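Local coordinates for protein putative peptidase (PDB 3CE2) that is a putative zinc metallopeptidase of the M3B oligopeptidase family and probably degrades small bioactive peptides, at residues Tyr61-Ser66 and Pro126-Leu131; Ser71-Leu76 and Ala146-Tyr151. One frame throughout, in Å; residues are numbered along the deposited sequence.

Contact 1. Residues Tyr61-Ser66 and Pro126-Leu131; sequences YQLDNS and PALTSL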
loop_
_atom_site.group_PDB
_atom_site.type_symbol
_atom_site.label_atom_id
_atom_site.label_comp_id
_atom_site.label_asym_id
_atom_site.label_seq_id
_atom_site.Cartn_x
_atom_site.Cartn_y
_atom_site.Cartn_z
ATOM N N TYR A 61 29.480 -12.209 19.963
ATOM C CA TYR A 61 28.649 -11.372 20.809
ATOM C C TYR A 61 28.181 -12.063 22.076
ATOM O O TYR A 61 27.975 -13.285 22.100
ATOM C CB TYR A 61 27.466 -10.830 20.008
ATOM C CG TYR A 61 27.931 -9.946 18.889
ATOM C CD1 TYR A 61 28.312 -8.631 19.141
ATOM C CD2 TYR A 61 28.046 -10.429 17.586
ATOM C CE1 TYR A 61 28.775 -7.810 18.128
ATOM C CE2 TYR A 61 28.501 -9.619 16.561
ATOM C CZ TYR A 61 28.861 -8.305 16.838
ATOM O OH TYR A 61 29.314 -7.466 15.833
ATOM N N GLN A 62 28.041 -11.260 23.128
ATOM C CA GLN A 62 27.471 -11.704 24.398
ATOM C C GLN A 62 26.184 -10.930 24.609
ATOM O O GLN A 62 26.208 -9.777 25.030
ATOM C CB GLN A 62 28.432 -11.436 25.569
ATOM C CG GLN A 62 29.755 -12.189 25.487
ATOM C CD GLN A 62 30.756 -11.506 24.556
ATOM O OE1 GLN A 62 31.068 -10.313 24.713
ATOM N NE2 GLN A 62 31.261 -12.261 23.576
ATOM N N LEU A 63 25.060 -11.566 24.321
ATOM C CA LEU A 63 23.796 -10.859 24.330
ATOM C C LEU A 63 23.204 -10.587 25.711
ATOM O O LEU A 63 22.146 -9.959 25.823
ATOM C CB LEU A 63 22.788 -11.598 23.476
ATOM C CG LEU A 63 23.217 -11.565 22.013
ATOM C CD1 LEU A 63 22.375 -12.535 21.204
ATOM C CD2 LEU A 63 23.184 -10.151 21.432
ATOM N N ASP A 64 23.865 -11.049 26.765
ATOM C CA ASP A 64 23.433 -10.650 28.092
ATOM C C ASP A 64 24.128 -9.345 28.502
ATOM O O ASP A 64 24.014 -8.896 29.640
ATOM C CB ASP A 64 23.631 -11.768 29.124
ATOM C CG ASP A 64 25.080 -12.228 29.242
ATOM O OD1 ASP A 64 25.935 -11.817 28.425
ATOM O OD2 ASP A 64 25.362 -13.015 30.172
ATOM N N ASN A 65 24.811 -8.722 27.545
ATOM C CA ASN A 65 25.583 -7.525 27.809
ATOM C C ASN A 65 25.231 -6.368 26.868
ATOM O O ASN A 65 25.579 -6.375 25.689
ATOM C CB ASN A 65 27.060 -7.868 27.686
ATOM C CG ASN A 65 27.956 -6.695 27.952
ATOM O OD1 ASN A 65 27.882 -5.658 27.288
ATOM N ND2 ASN A 65 28.838 -6.860 28.918
ATOM N N SER A 66 24.573 -5.351 27.403
ATOM C CA SER A 66 24.040 -4.289 26.578
ATOM C C SER A 66 25.080 -3.605 25.722
ATOM O O SER A 66 24.753 -3.056 24.677
ATOM C CB SER A 66 23.312 -3.275 27.439
ATOM O OG SER A 66 22.247 -3.918 28.112
ATOM N N PRO A 126 16.256 -14.502 16.256
ATOM C CA PRO A 126 15.786 -15.499 17.225
ATOM C C PRO A 126 16.627 -15.568 18.505
ATOM O O PRO A 126 16.110 -15.993 19.548
ATOM C CB PRO A 126 15.849 -16.828 16.444
ATOM C CG PRO A 126 16.866 -16.611 15.398
ATOM C CD PRO A 126 16.961 -15.116 15.116
ATOM N N ALA A 127 17.897 -15.163 18.441
ATOM C CA ALA A 127 18.718 -15.103 19.662
ATOM C C ALA A 127 18.159 -14.057 20.625
ATOM O O ALA A 127 18.165 -14.267 21.841
ATOM C CB ALA A 127 20.173 -14.793 19.340
ATOM N N LEU A 128 17.675 -12.938 20.069
ATOM C CA LEU A 128 17.053 -11.872 20.851
ATOM C C LEU A 128 15.702 -12.263 21.417
ATOM O O LEU A 128 15.468 -12.103 22.613
ATOM C CB LEU A 128 16.903 -10.603 20.025
ATOM C CG LEU A 128 18.232 -9.943 19.670
ATOM C CD1 LEU A 128 18.106 -8.866 18.556
ATOM C CD2 LEU A 128 18.819 -9.364 20.929
ATOM N N THR A 129 14.813 -12.771 20.570
ATOM C CA THR A 129 13.489 -13.139 21.033
ATOM C C THR A 129 13.540 -14.262 22.050
ATOM O O THR A 129 12.552 -14.517 22.730
ATOM C CB THR A 129 12.531 -13.548 19.894
ATOM O OG1 THR A 129 13.084 -14.656 19.171
ATOM C CG2 THR A 129 12.322 -12.392 18.966
ATOM N N SER A 130 14.679 -14.928 22.181
ATOM C CA SER A 130 14.768 -15.965 23.203
ATOM C C SER A 130 15.565 -15.609 24.493
ATOM O O SER A 130 15.819 -16.488 25.310
ATOM C CB SER A 130 15.275 -17.264 22.588
ATOM O OG SER A 130 16.615 -17.093 22.197
ATOM N N LEU A 131 15.951 -14.346 24.681
ATOM C CA LEU A 131 16.466 -13.889 25.981
ATOM C C LEU A 131 15.393 -13.960 27.062
ATOM O O LEU A 131 14.205 -13.858 26.762
ATOM C CB LEU A 131 16.927 -12.447 25.879
ATOM C CG LEU A 131 17.969 -12.308 24.797
ATOM C CD1 LEU A 131 18.500 -10.919 24.776
ATOM C CD2 LEU A 131 19.076 -13.318 25.093
#
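Leu63 faces Leu128 across the contact with their CA atoms 7.7 Å apart, where a type I beta turn from Gln62 to Asn65 meets helix 124-129 and the loop that follows. The turn is closed by a hydrogen bond from Asn65 N to Gln62 O at 3.1 Å. It leads straight into helix 66-96, with Asn65 as N-cap; its OD1 accepts from Ser68 N.

Leu63 carries the contact from the turn. Its CG lies anti to its own carbonyl carbon (chi1 -66°), which carries the branched end toward the helix. CD1 lies 3.7 Å from Ala127 CB. CD2 turns to Leu128, and its approach to Leu128 CD2 is looser at 4.5 Å. Leu131, in the loop, meets the base of the same side chain. Its CD2 is 4.4 Å from Leu63 CB, and its CD1 lies 3.9 Å from Leu63 O. Ser130 OG donates to Pro126 O, one turn back, at 2.9 Å, in the carbonyl plane.

Leu69 of helix 66-96 touches both Leu63 and Leu128, and Trp123 also packs on Leu63. The contact joins the turn to 126-131 mainly by apolar packing, with one methyl set against a carbonyl oxygen. That oxygen, Leu63 O, accepts a hydrogen bond from His139 NE2 of helix 133-141. Polar bonds thus hold the turn to its surroundings, while its grip on 126-131 rests on Leu63.

Contact 2. Residues Ser71-Leu76 and Ala146-Tyr151; sequences SLLTTL and APYRFY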
loop_
_atom_site.group_PDB
_atom_site.type_symbol
_atom_site.label_atom_id
_atom_site.label_comp_id
_atom_site.label_asym_id
_atom_site.label_seq_id
_atom_site.Cartn_x
_atom_site.Cartn_y
_atom_site.Cartn_z
ATOM N N SER A 71 27.027 -2.825 20.195
ATOM C CA SER A 71 28.044 -3.034 19.177
ATOM C C SER A 71 27.490 -3.769 17.937
ATOM O O SER A 71 27.733 -3.351 16.801
ATOM C CB SER A 71 29.209 -3.815 19.766
ATOM O OG SER A 71 30.223 -3.955 18.795
ATOM N N LEU A 72 26.758 -4.858 18.171
ATOM C CA LEU A 72 26.063 -5.602 17.125
ATOM C C LEU A 72 25.175 -4.719 16.234
ATOM O O LEU A 72 25.409 -4.602 15.019
ATOM C CB LEU A 72 25.215 -6.683 17.770
ATOM C CG LEU A 72 24.296 -7.419 16.817
ATOM C CD1 LEU A 72 25.105 -7.887 15.636
ATOM C CD2 LEU A 72 23.645 -8.605 17.522
ATOM N N LEU A 73 24.165 -4.100 16.846
ATOM C CA LEU A 73 23.263 -3.195 16.149
ATOM C C LEU A 73 24.053 -2.154 15.358
ATOM O O LEU A 73 23.796 -1.928 14.185
ATOM C CB LEU A 73 22.363 -2.471 17.150
ATOM C CG LEU A 73 21.482 -3.324 18.049
ATOM C CD1 LEU A 73 20.604 -2.434 18.897
ATOM C CD2 LEU A 73 20.620 -4.285 17.232
ATOM N N THR A 74 25.003 -1.514 16.019
ATOM C CA THR A 74 25.779 -0.442 15.440
ATOM C C THR A 74 26.406 -0.891 14.126
ATOM O O THR A 74 26.455 -0.151 13.135
ATOM C CB THR A 74 26.882 -0.011 16.457
ATOM O OG1 THR A 74 26.287 0.857 17.428
ATOM C CG2 THR A 74 28.047 0.719 15.792
ATOM N N THR A 75 26.870 -2.125 14.134
ATOM C CA THR A 75 27.679 -2.635 13.066
ATOM C C THR A 75 26.797 -3.143 11.964
ATOM O O THR A 75 27.134 -3.018 10.792
ATOM C CB THR A 75 28.553 -3.781 13.567
ATOM O OG1 THR A 75 29.601 -3.233 14.376
ATOM C CG2 THR A 75 29.146 -4.536 12.407
ATOM N N LEU A 76 25.657 -3.706 12.332
ATOM C CA LEU A 76 24.803 -4.210 11.305
ATOM C C LEU A 76 24.044 -3.077 10.620
ATOM O O LEU A 76 23.875 -3.099 9.398
ATOM C CB LEU A 76 23.950 -5.384 11.790
ATOM C CG LEU A 76 22.618 -5.245 12.482
ATOM C CD1 LEU A 76 21.560 -4.976 11.435
ATOM C CD2 LEU A 76 22.327 -6.545 13.177
ATOM N N ALA A 146 19.497 3.222 24.447
ATOM C CA ALA A 146 18.277 4.051 24.457
ATOM C C ALA A 146 17.832 4.533 23.072
ATOM O O ALA A 146 16.650 4.656 22.832
ATOM C CB ALA A 146 18.375 5.237 25.461
ATOM N N PRO A 147 18.777 4.855 22.177
ATOM C CA PRO A 147 18.374 5.250 20.806
ATOM C C PRO A 147 17.760 4.136 19.971
ATOM O O PRO A 147 17.214 4.411 18.911
ATOM C CB PRO A 147 19.694 5.707 20.159
ATOM C CG PRO A 147 20.623 6.031 21.357
ATOM C CD PRO A 147 20.234 4.987 22.385
ATOM N N TYR A 148 17.854 2.901 20.450
ATOM C CA TYR A 148 17.415 1.728 19.706
ATOM C C TYR A 148 16.335 1.030 20.488
ATOM O O TYR A 148 16.174 -0.181 20.392
ATOM C CB TYR A 148 18.580 0.756 19.470
ATOM C CG TYR A 148 19.817 1.428 18.914
ATOM C CD1 TYR A 148 19.977 1.623 17.536
ATOM C CD2 TYR A 148 20.811 1.908 19.767
ATOM C CE1 TYR A 148 21.099 2.263 17.024
ATOM C CE2 TYR A 148 21.930 2.562 19.266
ATOM C CZ TYR A 148 22.069 2.731 17.898
ATOM O OH TYR A 148 23.195 3.356 17.423
ATOM N N ARG A 149 15.583 1.794 21.263
ATOM C CA ARG A 149 14.572 1.193 22.130
ATOM C C ARG A 149 13.368 0.633 21.352
ATOM O O ARG A 149 12.938 -0.493 21.570
ATOM C CB ARG A 149 14.111 2.197 23.187
ATOM C CG ARG A 149 13.926 1.581 24.547
ATOM C CD ARG A 149 12.872 2.330 25.355
ATOM N NE ARG A 149 12.514 1.567 26.562
ATOM C CZ ARG A 149 11.345 0.955 26.766
ATOM N NH1 ARG A 149 11.150 0.285 27.886
ATOM N NH2 ARG A 149 10.368 1.006 25.861
ATOM N N PHE A 150 12.814 1.432 20.457
ATOM C CA PHE A 150 11.662 1.002 19.703
ATOM C C PHE A 150 12.023 -0.184 18.803
ATOM O O PHE A 150 11.321 -1.218 18.772
ATOM C CB PHE A 150 11.137 2.138 18.869
ATOM C CG PHE A 150 9.996 1.752 18.017
ATOM C CD1 PHE A 150 8.899 1.096 18.579
ATOM C CD2 PHE A 150 9.998 2.046 16.654
ATOM C CE1 PHE A 150 7.806 0.738 17.804
ATOM C CE2 PHE A 150 8.923 1.694 15.863
ATOM C CZ PHE A 150 7.815 1.029 16.440
ATOM N N TYR A 151 13.136 -0.025 18.101
ATOM C CA TYR A 151 13.684 -1.090 17.317
ATOM C C TYR A 151 13.720 -2.381 18.124
ATOM O O TYR A 151 13.189 -3.394 17.701
ATOM C CB TYR A 151 15.077 -0.734 16.812
ATOM C CG TYR A 151 15.657 -1.832 15.957
ATOM C CD1 TYR A 151 15.328 -1.938 14.609
ATOM C CD2 TYR A 151 16.498 -2.788 16.502
ATOM C CE1 TYR A 151 15.834 -2.944 13.831
ATOM C CE2 TYR A 151 17.005 -3.804 15.725
ATOM C CZ TYR A 151 16.657 -3.867 14.396
ATOM O OH TYR A 151 17.161 -4.859 13.630
#
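Helix 66-96 packs here against the first turn of helix 149-156, in the mainly helical N-terminal part of this putative M3B-family peptidase. Leu73, in the first half of the long helix, projects between Tyr148 and Tyr151. Tyr148 is the N-cap residue of helix 149-156, and Tyr151 lies three residues further on. The CA atoms of Leu73 and Tyr148 are 8.4 Å apart.

The two methyls of Leu73 divide the work. CD1 goes to the root of the Tyr148 side chain, 3.8 Å from Tyr148 CB and almost as near to CG. CD2 reaches the Tyr151 ring, 3.9 Å from Tyr151 CE2. Both methyls come to the rings obliquely. Leu73 and the two tyrosines run past one another from the two sides of the contact. The leucine's end meets Tyr148 near its backbone and Tyr151 further out on the ring.

The tyrosines leave their backbones differently. Tyr148 has CG anti to the carbonyl carbon (chi1 -49°), whereas Tyr151 has CG anti to the backbone N (chi1 -179°). These torsions help send the two rings to different parts of the long helix. Tyr151 also meets Phe77 of that helix edge-to-face. The Tyr148 ring has Pro147 CB over one face, 3.9 Å above its plane and offset toward the rim. His420 also meets this ring, and its NE2 is hydrogen-bonded to Pro147 O.

The cross-contact is thus essentially apolar. Thr74 is exposed, and its hydroxyl already has a partner within its own helix, Leu70 O. Thr74 OG1 comes near Tyr148 OH only as a packing neighbour, at 4.0 Å.

In the fold
Contacts 1 and 2 lie about 12 Å apart, centre to centre, on the same side of the chain's centre. Helix 66-96 connects them: the turn of 61-66 leads into it, and 71-76 follows little more than a turn later. Their segments alternate along the chain. The two sites also touch directly. Tyr61 CE1 packs 3.6 Å from Leu72 N, and Leu63 CD2 lies 4.2 Å from Leu72 CD2. Both are peripheral: their centres lie about 33 Å (contact 1) and 28 Å (contact 2) from the centre of the chain. They lie away from the zinc bound by His402 and His406 of the HExxH motif and by Glu430, and contribute no ligand to it.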